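Local coordinates for protein SAG family member (Sag19) (Eimeria tenella, PDB 6ZZB) that is of unknown function but is a major surface antigen of the parasite, probably related in fold to the CAP proteins, at residues 43-48 / 195-200; 50-55 / 134-139; 102-107 / 203-208; 122-127 / 207-212. One frame throughout, in Å; residues are numbered along the deposited sequence.

Contact 1 (43-48 / 195-200); sequences PPQADE and ATKDCK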
loop_
_atom_site.group_PDB
_atom_site.type_symbol
_atom_site.label_atom_id
_atom_site.label_comp_id
_atom_site.label_asym_id
_atom_site.label_seq_id
_atom_site.Cartn_x
_atom_site.Cartn_y
_atom_site.Cartn_z
ATOM N N PRO A 43 3.717 12.865 -18.040
ATOM C CA PRO A 43 3.415 11.799 -17.084
ATOM C C PRO A 43 1.930 11.776 -16.767
ATOM O O PRO A 43 1.207 12.773 -16.910
ATOM C CB PRO A 43 4.220 12.228 -15.856
ATOM C CG PRO A 43 4.142 13.725 -15.896
ATOM C CD PRO A 43 4.233 14.074 -17.380
ATOM N N PRO A 44 1.436 10.643 -16.241
ATOM C CA PRO A 44 0.101 10.595 -15.679
ATOM C C PRO A 44 0.053 11.527 -14.465
ATOM O O PRO A 44 1.079 11.865 -13.905
ATOM C CB PRO A 44 -0.066 9.146 -15.258
ATOM C CG PRO A 44 1.333 8.695 -14.948
ATOM C CD PRO A 44 2.189 9.411 -15.971
ATOM N N GLN A 45 -1.157 11.923 -14.142
ATOM C CA GLN A 45 -1.441 12.755 -12.961
ATOM C C GLN A 45 -2.129 11.906 -11.906
ATOM O O GLN A 45 -2.818 10.945 -12.249
ATOM C CB GLN A 45 -2.322 13.931 -13.360
ATOM C CG GLN A 45 -1.592 14.959 -14.218
ATOM C CD GLN A 45 -2.340 16.268 -14.228
ATOM O OE1 GLN A 45 -3.546 16.309 -14.454
ATOM N NE2 GLN A 45 -1.635 17.342 -13.917
ATOM N N ALA A 46 -1.929 12.260 -10.655
ATOM C CA ALA A 46 -2.545 11.530 -9.528
ATOM C C ALA A 46 -3.405 12.490 -8.712
ATOM O O ALA A 46 -3.052 13.648 -8.595
ATOM C CB ALA A 46 -1.490 10.884 -8.665
ATOM N N ASP A 47 -4.461 11.947 -8.141
ATOM C CA ASP A 47 -5.384 12.620 -7.196
ATOM C C ASP A 47 -5.166 12.001 -5.825
ATOM O O ASP A 47 -4.931 10.789 -5.719
ATOM C CB ASP A 47 -6.857 12.459 -7.592
ATOM C CG ASP A 47 -7.331 13.511 -8.576
ATOM O OD1 ASP A 47 -6.469 14.275 -9.069
ATOM O OD2 ASP A 47 -8.550 13.554 -8.827
ATOM N N GLU A 48 -5.316 12.815 -4.806
ATOM C CA GLU A 48 -5.335 12.352 -3.406
ATOM C C GLU A 48 -6.612 11.540 -3.188
ATOM O O GLU A 48 -7.669 11.879 -3.717
ATOM C CB GLU A 48 -5.253 13.623 -2.559
ATOM C CG GLU A 48 -5.251 13.415 -1.080
ATOM C CD GLU A 48 -6.588 13.658 -0.405
ATOM O OE1 GLU A 48 -7.626 13.469 -1.065
ATOM O OE2 GLU A 48 -6.569 14.082 0.768
ATOM N N ALA A 195 -3.955 8.013 -6.230
ATOM C CA ALA A 195 -4.015 7.120 -7.399
ATOM C C ALA A 195 -3.825 7.934 -8.656
ATOM O O ALA A 195 -4.348 9.066 -8.750
ATOM C CB ALA A 195 -5.320 6.394 -7.465
ATOM N N THR A 196 -3.123 7.371 -9.616
ATOM C CA THR A 196 -3.155 7.984 -10.958
ATOM C C THR A 196 -4.566 7.900 -11.526
ATOM O O THR A 196 -5.316 6.971 -11.229
ATOM C CB THR A 196 -2.114 7.358 -11.879
ATOM O OG1 THR A 196 -2.401 5.987 -12.105
ATOM C CG2 THR A 196 -0.710 7.519 -11.337
ATOM N N LYS A 197 -4.915 8.906 -12.336
ATOM C CA LYS A 197 -6.323 9.062 -12.757
ATOM C C LYS A 197 -6.478 9.038 -14.274
ATOM O O LYS A 197 -7.620 8.894 -14.714
ATOM C CB LYS A 197 -6.905 10.362 -12.197
ATOM C CG LYS A 197 -6.270 11.646 -12.706
ATOM C CD LYS A 197 -6.886 12.916 -12.135
ATOM C CE LYS A 197 -5.999 14.110 -12.387
ATOM N NZ LYS A 197 -6.528 15.332 -11.744
ATOM N N ASP A 198 -5.407 9.138 -15.051
ATOM C CA ASP A 198 -5.564 9.495 -16.484
ATOM C C ASP A 198 -4.665 8.640 -17.381
ATOM O O ASP A 198 -4.546 8.981 -18.576
ATOM C CB ASP A 198 -5.343 10.988 -16.679
ATOM C CG ASP A 198 -3.954 11.468 -16.346
ATOM O OD1 ASP A 198 -3.168 10.649 -15.785
ATOM O OD2 ASP A 198 -3.649 12.643 -16.632
ATOM N N CYS A 199 -4.086 7.540 -16.908
ATOM C CA CYS A 199 -3.379 6.604 -17.822
ATOM C C CYS A 199 -4.274 6.292 -19.030
ATOM O O CYS A 199 -5.466 5.966 -18.867
ATOM C CB CYS A 199 -3.025 5.309 -17.116
ATOM S SG CYS A 199 -1.727 5.538 -15.864
ATOM N N LYS A 200 -3.691 6.359 -20.217
ATOM C CA LYS A 200 -4.429 6.080 -21.487
ATOM C C LYS A 200 -4.262 4.638 -21.932
ATOM O O LYS A 200 -4.928 4.228 -22.903
ATOM C CB LYS A 200 -3.924 7.017 -22.577
ATOM C CG LYS A 200 -4.162 8.474 -22.296
ATOM C CD LYS A 200 -3.691 9.333 -23.444
ATOM C CE LYS A 200 -3.780 10.808 -23.166
ATOM N NZ LYS A 200 -5.188 11.215 -22.943
HETATM O O HOH W 1 -1.384 13.493 -17.715
#
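Residues 43-48 and 195-200 run antiparallel, with Asp47 and Ala195 as a hydrogen-bonded pair (Asp47 N to Ala195 O 2.9 Å, Ala195 N to Asp47 O 3.0 Å) and Ala46 facing Thr196 as the next, non-hydrogen-bonded pair. At that second pair the backbones come close, Ala46 CA to Thr196 CA 3.9 Å, and the two side chains diverge. Lys197 N then donates to Gln45 O at 2.9 Å. Beyond this point strand 190-196 has ended, and a side chain takes over the pairing: Gln45 N donates to Asp198 OD1 at 2.9 Å, with 164° at the hydrogen. The carboxylate is approached from its syn side, 25° out of its plane. The first torsion of Asp198 (chi1 64°), which sets CG between the backbone N and the carbonyl carbon, carries the group to Gln45. Its other oxygen, OD2, accepts from a water that also donates to Pro43 O, bridging the two segments. Lys197 reaches back along the edge with its chain extended, and Lys197 NZ forms a salt bridge to Asp47 OD1 at 2.9 Å, on the syn side but well out of the carboxylate plane. The chain of Gln45 lies alongside Lys197, pointing the same way, with Gln45 CB and Lys197 CE 3.8 Å apart. At the other end Pro44 CB rests on Cys199 SG, a sulfur joined to Cys112 in a disulfide. The short strand 46-48 thus borders strand 190-196 in the mixed sheet, while Val102 of helix 97-105 packs against both Ala46 and Thr196.

Contact 2 (50-55 / 134-139); sequences TEDCLA and TEFNCN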
loop_
_atom_site.group_PDB
_atom_site.type_symbol
_atom_site.label_atom_id
_atom_site.label_comp_id
_atom_site.label_asym_id
_atom_site.label_seq_id
_atom_site.Cartn_x
_atom_site.Cartn_y
_atom_site.Cartn_z
ATOM N N THR A 50 -7.133 9.807 0.141
ATOM C CA THR A 50 -7.158 9.391 1.546
ATOM C C THR A 50 -8.591 9.372 2.056
ATOM O O THR A 50 -9.010 8.393 2.682
ATOM C CB THR A 50 -6.291 10.276 2.419
ATOM O OG1 THR A 50 -4.989 10.327 1.797
ATOM C CG2 THR A 50 -6.247 9.777 3.843
ATOM N N GLU A 51 -9.366 10.411 1.784
ATOM C CA GLU A 51 -10.764 10.420 2.281
ATOM C C GLU A 51 -11.601 9.333 1.598
ATOM O O GLU A 51 -12.628 8.938 2.166
ATOM C CB GLU A 51 -11.404 11.788 2.045
ATOM C CG GLU A 51 -10.828 12.896 2.891
ATOM C CD GLU A 51 -9.552 13.536 2.401
ATOM O OE1 GLU A 51 -9.130 13.239 1.265
ATOM O OE2 GLU A 51 -8.979 14.317 3.165
ATOM N N ASP A 52 -11.271 8.932 0.384
ATOM C CA ASP A 52 -12.020 7.877 -0.321
ATOM C C ASP A 52 -11.687 6.506 0.259
ATOM O O ASP A 52 -12.494 5.572 0.027
ATOM C CB ASP A 52 -11.719 7.904 -1.813
ATOM C CG ASP A 52 -12.815 7.235 -2.611
ATOM O OD1 ASP A 52 -13.998 7.591 -2.388
ATOM O OD2 ASP A 52 -12.509 6.291 -3.376
ATOM N N CYS A 53 -10.544 6.348 0.895
ATOM C CA CYS A 53 -10.015 5.022 1.312
ATOM C C CYS A 53 -10.072 4.825 2.826
ATOM O O CYS A 53 -9.974 3.666 3.272
ATOM C CB CYS A 53 -8.574 4.879 0.845
ATOM S SG CYS A 53 -8.354 4.894 -0.953
ATOM N N LEU A 54 -10.142 5.878 3.655
ATOM C CA LEU A 54 -9.889 5.725 5.109
ATOM C C LEU A 54 -11.028 4.913 5.750
ATOM O O LEU A 54 -10.712 4.147 6.652
ATOM C CB LEU A 54 -9.723 7.112 5.733
ATOM C CG LEU A 54 -9.063 7.195 7.100
ATOM C CD1 LEU A 54 -7.765 6.425 7.168
ATOM C CD2 LEU A 54 -8.825 8.668 7.446
ATOM N N ALA A 55 -12.254 5.035 5.269
ATOM C CA ALA A 55 -13.398 4.279 5.840
ATOM C C ALA A 55 -13.141 2.779 5.705
ATOM O O ALA A 55 -13.304 2.067 6.715
ATOM C CB ALA A 55 -14.698 4.665 5.185
ATOM N N THR A 134 -10.926 1.392 -16.194
ATOM C CA THR A 134 -11.885 1.074 -15.104
ATOM C C THR A 134 -12.101 2.295 -14.208
ATOM O O THR A 134 -11.182 3.131 -14.094
ATOM C CB THR A 134 -11.432 -0.151 -14.311
ATOM O OG1 THR A 134 -10.244 0.241 -13.625
ATOM C CG2 THR A 134 -11.191 -1.370 -15.173
ATOM N N GLU A 135 -13.261 2.378 -13.560
ATOM C CA GLU A 135 -13.580 3.424 -12.560
ATOM C C GLU A 135 -12.853 3.092 -11.246
ATOM O O GLU A 135 -12.898 1.911 -10.836
ATOM C CB GLU A 135 -15.088 3.524 -12.339
ATOM C CG GLU A 135 -15.494 4.747 -11.549
ATOM C CD GLU A 135 -16.973 4.807 -11.227
ATOM O OE1 GLU A 135 -17.749 4.077 -11.880
ATOM O OE2 GLU A 135 -17.340 5.575 -10.317
ATOM N N PHE A 136 -12.227 4.091 -10.618
ATOM C CA PHE A 136 -11.541 3.948 -9.302
ATOM C C PHE A 136 -12.591 3.726 -8.219
ATOM O O PHE A 136 -13.505 4.563 -8.089
ATOM C CB PHE A 136 -10.723 5.196 -8.941
ATOM C CG PHE A 136 -10.062 5.124 -7.592
ATOM C CD1 PHE A 136 -8.890 4.404 -7.430
ATOM C CD2 PHE A 136 -10.596 5.727 -6.469
ATOM C CE1 PHE A 136 -8.278 4.285 -6.204
ATOM C CE2 PHE A 136 -9.982 5.631 -5.242
ATOM C CZ PHE A 136 -8.808 4.918 -5.105
ATOM N N ASN A 137 -12.473 2.643 -7.430
ATOM C CA ASN A 137 -13.366 2.344 -6.293
ATOM C C ASN A 137 -12.472 1.874 -5.140
ATOM O O ASN A 137 -12.045 0.716 -5.187
ATOM C CB ASN A 137 -14.408 1.312 -6.721
ATOM C CG ASN A 137 -15.359 0.886 -5.627
ATOM O OD1 ASN A 137 -15.159 1.164 -4.446
ATOM N ND2 ASN A 137 -16.445 0.245 -6.043
ATOM N N CYS A 138 -12.129 2.757 -4.228
ATOM C CA CYS A 138 -11.123 2.417 -3.183
ATOM C C CYS A 138 -11.667 1.260 -2.342
ATOM O O CYS A 138 -10.907 0.333 -2.007
ATOM C CB CYS A 138 -10.730 3.550 -2.248
ATOM S SG CYS A 138 -9.145 3.117 -1.491
ATOM N N ASN A 139 -12.948 1.281 -1.981
ATOM C CA ASN A 139 -13.588 0.198 -1.195
ATOM C C ASN A 139 -13.395 -1.142 -1.880
ATOM O O ASN A 139 -12.915 -2.101 -1.207
ATOM C CB ASN A 139 -15.082 0.430 -1.031
ATOM C CG ASN A 139 -15.313 1.522 -0.027
ATOM O OD1 ASN A 139 -14.355 2.072 0.499
ATOM N ND2 ASN A 139 -16.565 1.838 0.233
HETATM O O HOH W 2 -13.383 3.989 2.199
HETATM O O HOH W 3 -14.325 4.168 -1.757
#
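Phe136 presents the edge of its ring to Asp52, whose OD2 lies near the ring plane 3.2 Å from Phe136 CE2. The two side chains approach from opposite directions, and the carboxylate is turned 42° from the ring. With CG anti to its N (chi1 -158°), Asp52 also brings OD2 to 3.5 Å from Cys138 CB. A second edge contact involves sulfur: Cys53 SG sits 5.5 Å from the Phe136 ring centroid, at the ring edge and nearest to CZ. Cys53 SG is bonded to Cys138 SG at 2.0 Å, and the chi3 of 106° is near the right angle usual for a disulfide. The bridge pins the first turn of helix 50-61 to the start of helix 138-155, where Asn137 is the N-cap and its OD1 accepts from Ala140 N. The ring of Phe136, with Cys138 N over the rim of one face, also packs on Ala195 and Leu206, so the linked helix starts lie against the sheet. Next to the disulfide, a water donates to Asp52 O at 2.9 Å and accepts from Asn139 N at 3.2 Å, bridging the two backbones.

Contact 3 (102-107 / 203-208); sequences VTLAGS and HDVLFC. With SO4 (sulfate ion), chain C.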
loop_
_atom_site.group_PDB
_atom_site.type_symbol
_atom_site.label_atom_id
_atom_site.label_comp_id
_atom_site.label_asym_id
_atom_site.label_seq_id
_atom_site.Cartn_x
_atom_site.Cartn_y
_atom_site.Cartn_z
ATOM N N VAL A 102 2.487 8.162 -9.303
ATOM C CA VAL A 102 2.960 8.530 -10.672
ATOM C C VAL A 102 4.265 7.780 -10.967
ATOM O O VAL A 102 4.424 7.205 -12.054
ATOM C CB VAL A 102 3.092 10.047 -10.820
ATOM C CG1 VAL A 102 3.860 10.413 -12.100
ATOM C CG2 VAL A 102 1.722 10.712 -10.755
ATOM N N THR A 103 5.213 7.805 -10.051
ATOM C CA THR A 103 6.499 7.107 -10.238
ATOM C C THR A 103 6.257 5.641 -10.569
ATOM O O THR A 103 6.959 5.057 -11.427
ATOM C CB THR A 103 7.409 7.253 -9.006
ATOM O OG1 THR A 103 7.675 8.651 -8.839
ATOM C CG2 THR A 103 8.695 6.463 -9.128
ATOM N N LEU A 104 5.343 4.980 -9.872
ATOM C CA LEU A 104 5.039 3.550 -10.033
ATOM C C LEU A 104 4.292 3.287 -11.347
ATOM O O LEU A 104 4.535 2.215 -11.939
ATOM C CB LEU A 104 4.218 3.059 -8.840
ATOM C CG LEU A 104 4.962 3.047 -7.503
ATOM C CD1 LEU A 104 4.009 2.696 -6.386
ATOM C CD2 LEU A 104 6.122 2.065 -7.502
ATOM N N ALA A 105 3.391 4.163 -11.772
ATOM C CA ALA A 105 2.576 3.925 -12.993
ATOM C C ALA A 105 3.434 4.073 -14.245
ATOM O O ALA A 105 3.223 3.277 -15.194
ATOM C CB ALA A 105 1.442 4.901 -13.062
ATOM N N GLY A 106 4.402 4.960 -14.217
ATOM C CA GLY A 106 5.268 5.281 -15.360
ATOM C C GLY A 106 5.249 6.742 -15.692
ATOM O O GLY A 106 4.343 7.473 -15.271
ATOM N N SER A 107 6.204 7.181 -16.511
ATOM C CA SER A 107 6.439 8.617 -16.802
ATOM C C SER A 107 5.737 9.044 -18.094
ATOM O O SER A 107 5.851 10.242 -18.409
ATOM C CB SER A 107 7.907 8.911 -16.859
ATOM O OG SER A 107 8.473 8.885 -15.558
ATOM N N HIS A 203 -1.858 0.151 -16.580
ATOM C CA HIS A 203 -2.588 0.184 -15.299
ATOM C C HIS A 203 -2.283 1.501 -14.600
ATOM O O HIS A 203 -1.117 1.873 -14.447
ATOM C CB HIS A 203 -2.202 -1.008 -14.423
ATOM C CG HIS A 203 -2.863 -2.294 -14.817
ATOM N ND1 HIS A 203 -2.672 -2.886 -16.048
ATOM C CD2 HIS A 203 -3.740 -3.055 -14.153
ATOM C CE1 HIS A 203 -3.385 -3.993 -16.093
ATOM N NE2 HIS A 203 -4.048 -4.126 -14.960
ATOM N N ASP A 204 -3.335 2.154 -14.147
ATOM C CA ASP A 204 -3.211 3.163 -13.074
ATOM C C ASP A 204 -2.727 2.452 -11.806
ATOM O O ASP A 204 -2.844 1.228 -11.668
ATOM C CB ASP A 204 -4.528 3.894 -12.850
ATOM C CG ASP A 204 -4.894 4.858 -13.954
ATOM O OD1 ASP A 204 -4.178 5.834 -14.148
ATOM O OD2 ASP A 204 -5.948 4.581 -14.637
ATOM N N VAL A 205 -2.245 3.250 -10.873
ATOM C CA VAL A 205 -1.736 2.729 -9.576
ATOM C C VAL A 205 -2.360 3.516 -8.424
ATOM O O VAL A 205 -2.293 4.751 -8.422
ATOM C CB VAL A 205 -0.206 2.796 -9.488
ATOM C CG1 VAL A 205 0.323 2.328 -8.144
ATOM C CG2 VAL A 205 0.409 1.942 -10.597
ATOM N N LEU A 206 -2.875 2.798 -7.436
ATOM C CA LEU A 206 -3.195 3.309 -6.090
ATOM C C LEU A 206 -2.025 3.014 -5.185
ATOM O O LEU A 206 -1.599 1.839 -5.097
ATOM C CB LEU A 206 -4.461 2.633 -5.583
ATOM C CG LEU A 206 -4.796 2.862 -4.108
ATOM C CD1 LEU A 206 -5.121 4.311 -3.825
ATOM C CD2 LEU A 206 -5.961 1.989 -3.709
ATOM N N PHE A 207 -1.549 4.029 -4.486
ATOM C CA PHE A 207 -0.488 3.893 -3.477
ATOM C C PHE A 207 -0.978 4.506 -2.189
ATOM O O PHE A 207 -1.414 5.662 -2.205
ATOM C CB PHE A 207 0.789 4.577 -3.934
ATOM C CG PHE A 207 1.915 4.465 -2.950
ATOM C CD1 PHE A 207 2.541 3.242 -2.791
ATOM C CD2 PHE A 207 2.352 5.544 -2.193
ATOM C CE1 PHE A 207 3.580 3.105 -1.879
ATOM C CE2 PHE A 207 3.362 5.373 -1.257
ATOM C CZ PHE A 207 3.973 4.169 -1.127
ATOM N N CYS A 208 -0.856 3.784 -1.092
ATOM C CA CYS A 208 -1.118 4.335 0.251
ATOM C C CYS A 208 0.144 4.207 1.086
ATOM O O CYS A 208 0.661 3.091 1.268
ATOM C CB CYS A 208 -2.258 3.619 0.939
ATOM S SG CYS A 208 -3.878 3.725 0.157
HETATM S S SO4 C . -0.428 -3.863 -18.772
HETATM O O1 SO4 C . 0.832 -3.160 -18.642
HETATM O O2 SO4 C . -0.346 -5.120 -18.061
HETATM O O3 SO4 C . -0.698 -4.111 -20.170
HETATM O O4 SO4 C . -1.500 -3.066 -18.219
#
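Next to Val205, which packs on Leu104 and Ala105, the carboxylate oxygen Asp204 OD1 is gripped twice, by Thr196 OG1 and by Cys199 N. Thr196 OG1 in turn accepts from Val205 N, which ties the strand to Thr196 of the neighbouring strand, beside the place where helix 97-105 packs. Between helix and strand themselves the contact is made by carbon. Val205 CB points at the helix, and its two methyl groups divide the work. Val205 CG1, anti to the backbone N (chi1 177°), lies 4.0 Å from Leu104 CB, whereas Val205 CG2 meets Ala105 CA at 3.8 Å. The small side chain of Ala105 lets the backbones approach, Ala105 CA to Val205 CA 5.6 Å. Farther along, Leu104 crosses the side chains of Val205 and Phe207 at about right angles, and its CD1 comes to 3.9 Å from Phe207 CD1. The helix stops here: Gly106 N still donates to Val102 O at 3.1 Å, but Gly106 has a positive phi of 124°, and Ser114 OG bonds to Leu104 O. His203 lies at the strand's beginning, its ring leading away from the helix toward a sulfate probably taken up from the crystallisation liquor. The spacing between His203 ND1 and sulfate O4 is so short that its geometry is doubtful, and it gives no evidence of a natural ligand. His203 O is buried near Ala105 CB with no polar partner in the model. The chemistry is therefore that of a hydrophobic helix-on-sheet interface, in which close fit of methyls and methylenes does the holding and the polar bonds are left to the sheet and the helix end.

Contact 4 (122-127 / 207-212); sequences KYPGLV and FCYFID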
loop_
_atom_site.group_PDB
_atom_site.type_symbol
_atom_site.label_atom_id
_atom_site.label_comp_id
_atom_site.label_asym_id
_atom_site.label_seq_id
_atom_site.Cartn_x
_atom_site.Cartn_y
_atom_site.Cartn_z
ATOM N N LYS A 122 10.503 -0.695 -3.127
ATOM C CA LYS A 122 11.268 0.528 -2.843
ATOM C C LYS A 122 10.454 1.451 -1.926
ATOM O O LYS A 122 10.989 1.901 -0.898
ATOM C CB LYS A 122 11.656 1.275 -4.116
ATOM C CG LYS A 122 12.317 2.609 -3.881
ATOM C CD LYS A 122 12.873 3.179 -5.155
ATOM C CE LYS A 122 13.628 4.453 -4.954
ATOM N NZ LYS A 122 14.387 4.721 -6.203
ATOM N N TYR A 123 9.231 1.784 -2.305
ATOM C CA TYR A 123 8.353 2.730 -1.576
ATOM C C TYR A 123 7.444 1.890 -0.702
ATOM O O TYR A 123 6.579 1.200 -1.235
ATOM C CB TYR A 123 7.562 3.608 -2.547
ATOM C CG TYR A 123 8.465 4.441 -3.417
ATOM C CD1 TYR A 123 9.025 5.608 -2.926
ATOM C CD2 TYR A 123 8.733 4.093 -4.728
ATOM C CE1 TYR A 123 9.865 6.385 -3.698
ATOM C CE2 TYR A 123 9.581 4.845 -5.516
ATOM C CZ TYR A 123 10.123 6.000 -5.002
ATOM O OH TYR A 123 10.976 6.732 -5.774
ATOM N N PRO A 124 7.656 1.854 0.631
ATOM C CA PRO A 124 6.856 0.985 1.483
ATOM C C PRO A 124 5.431 1.502 1.597
ATOM O O PRO A 124 5.232 2.682 1.899
ATOM C CB PRO A 124 7.564 1.016 2.833
ATOM C CG PRO A 124 8.393 2.248 2.820
ATOM C CD PRO A 124 8.671 2.612 1.385
ATOM N N GLY A 125 4.475 0.667 1.277
ATOM C CA GLY A 125 3.073 0.992 1.436
ATOM C C GLY A 125 2.216 -0.005 0.725
ATOM O O GLY A 125 2.712 -1.047 0.246
ATOM N N LEU A 126 0.929 0.276 0.676
ATOM C CA LEU A 126 -0.058 -0.486 -0.115
ATOM C C LEU A 126 0.049 -0.070 -1.573
ATOM O O LEU A 126 0.109 1.128 -1.877
ATOM C CB LEU A 126 -1.456 -0.269 0.460
ATOM C CG LEU A 126 -2.627 -0.829 -0.339
ATOM C CD1 LEU A 126 -3.755 -1.214 0.609
ATOM C CD2 LEU A 126 -3.079 0.171 -1.405
ATOM N N VAL A 127 0.077 -1.061 -2.454
ATOM C CA VAL A 127 0.173 -0.835 -3.909
ATOM C C VAL A 127 -0.909 -1.646 -4.588
ATOM O O VAL A 127 -0.893 -2.877 -4.459
ATOM C CB VAL A 127 1.559 -1.215 -4.438
ATOM C CG1 VAL A 127 1.680 -0.985 -5.926
ATOM C CG2 VAL A 127 2.639 -0.487 -3.687
ATOM N N PHE A 207 -1.549 4.029 -4.486
ATOM C CA PHE A 207 -0.488 3.893 -3.477
ATOM C C PHE A 207 -0.978 4.506 -2.189
ATOM O O PHE A 207 -1.414 5.662 -2.205
ATOM C CB PHE A 207 0.789 4.577 -3.934
ATOM C CG PHE A 207 1.915 4.465 -2.950
ATOM C CD1 PHE A 207 2.541 3.242 -2.791
ATOM C CD2 PHE A 207 2.352 5.544 -2.193
ATOM C CE1 PHE A 207 3.580 3.105 -1.879
ATOM C CE2 PHE A 207 3.362 5.373 -1.257
ATOM C CZ PHE A 207 3.973 4.169 -1.127
ATOM N N CYS A 208 -0.856 3.784 -1.092
ATOM C CA CYS A 208 -1.118 4.335 0.251
ATOM C C CYS A 208 0.144 4.207 1.086
ATOM O O CYS A 208 0.661 3.091 1.268
ATOM C CB CYS A 208 -2.258 3.619 0.939
ATOM S SG CYS A 208 -3.878 3.725 0.157
ATOM N N TYR A 209 0.605 5.327 1.621
ATOM C CA TYR A 209 1.779 5.389 2.492
ATOM C C TYR A 209 1.314 5.424 3.938
ATOM O O TYR A 209 0.519 6.306 4.299
ATOM C CB TYR A 209 2.640 6.622 2.200
ATOM C CG TYR A 209 3.922 6.582 2.978
ATOM C CD1 TYR A 209 4.950 5.777 2.547
ATOM C CD2 TYR A 209 4.115 7.271 4.159
ATOM C CE1 TYR A 209 6.111 5.627 3.264
ATOM C CE2 TYR A 209 5.289 7.175 4.864
ATOM C CZ TYR A 209 6.310 6.368 4.404
ATOM O OH TYR A 209 7.489 6.262 5.071
ATOM N N PHE A 210 1.807 4.487 4.734
ATOM C CA PHE A 210 1.493 4.380 6.166
ATOM C C PHE A 210 2.670 4.907 6.980
ATOM O O PHE A 210 3.809 4.560 6.721
ATOM C CB PHE A 210 1.207 2.926 6.529
ATOM C CG PHE A 210 -0.004 2.363 5.831
ATOM C CD1 PHE A 210 0.069 1.914 4.511
ATOM C CD2 PHE A 210 -1.231 2.277 6.469
ATOM C CE1 PHE A 210 -1.039 1.419 3.859
ATOM C CE2 PHE A 210 -2.341 1.758 5.817
ATOM C CZ PHE A 210 -2.252 1.327 4.514
ATOM N N ILE A 211 2.354 5.739 7.981
ATOM C CA ILE A 211 3.326 6.217 8.986
ATOM C C ILE A 211 2.980 5.470 10.261
ATOM O O ILE A 211 1.844 5.606 10.718
ATOM C CB ILE A 211 3.237 7.741 9.151
ATOM C CG1 ILE A 211 3.405 8.470 7.821
ATOM C CG2 ILE A 211 4.236 8.215 10.214
ATOM C CD1 ILE A 211 3.353 9.978 7.953
ATOM N N ASP A 212 3.907 4.662 10.813
ATOM C CA ASP A 212 5.256 4.385 10.367
ATOM C C ASP A 212 5.247 3.192 9.430
ATOM O O ASP A 212 4.425 2.304 9.604
ATOM C CB ASP A 212 6.139 4.028 11.568
ATOM C CG ASP A 212 6.348 5.208 12.487
ATOM O OD1 ASP A 212 6.658 6.294 11.978
ATOM O OD2 ASP A 212 6.231 4.995 13.708
HETATM O O HOH W 4 4.034 2.818 4.444
#
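The Phe207 ring meets Val127 CG2 at its edge, in the ring plane, 3.8 Å from Phe207 CD1, and Tyr123 O also lies near that plane beside CE1. Phe210 likewise uses its edge, where Leu126 N is in plane and Leu126 CB approaches Phe210 CE1 to 3.8 Å. Over one face of Tyr209 stands a water, offset toward the rim, while Pro124 runs alongside the same ring, its CG 4.1 Å from Tyr209 CE1. That water donates to Pro124 O and accepts from Phe210 N, both at 2.8 Å, so it fills the place that a direct bond would hold if the strand pairing went on. Direct backbone bonds link Leu126 and Cys208: Leu126 N donates to Cys208 O at 2.9 Å and Cys208 N donates to Leu126 O at 2.9 Å. Just before this pair, Gly125, with no side chain, brings its CA within 3.2 Å of Cys208 O. Outside the pair, Tyr209 OH bonds to Ser83 and Tyr123 OH to Glu91 O. With Phe207 and Val127 on the face toward helix 97-105, and Leu126 and Phe210 facing Leu183 of helix 175-183, this central antiparallel pair has helices on both faces, consistent with the alpha-beta-alpha sandwich of CAP proteins.

In the fold
From the N terminus, the chain first lays down 43-48 and then 50-55, the first halves of contacts 1 and 2. Next come 102-107 and 122-127, which wait for strand 203-211. Contact 2 closes first, at 134-139, and so lies wholly within the larger loop that contact 1 closes at 195-200. Contacts 3 and 4 close last, on overlapping parts of strand 203-211; both cross contacts 1 and 2. Strand 203-211 lies between two layers: helix 97-105 touches it through contact 3, and Phe136 and Cys138 of contact 2 pack on Leu206 of the same strand. Contacts 1 and 4 extend the sheet toward strands 46-48 and 126-131, with centres about 17 Å apart.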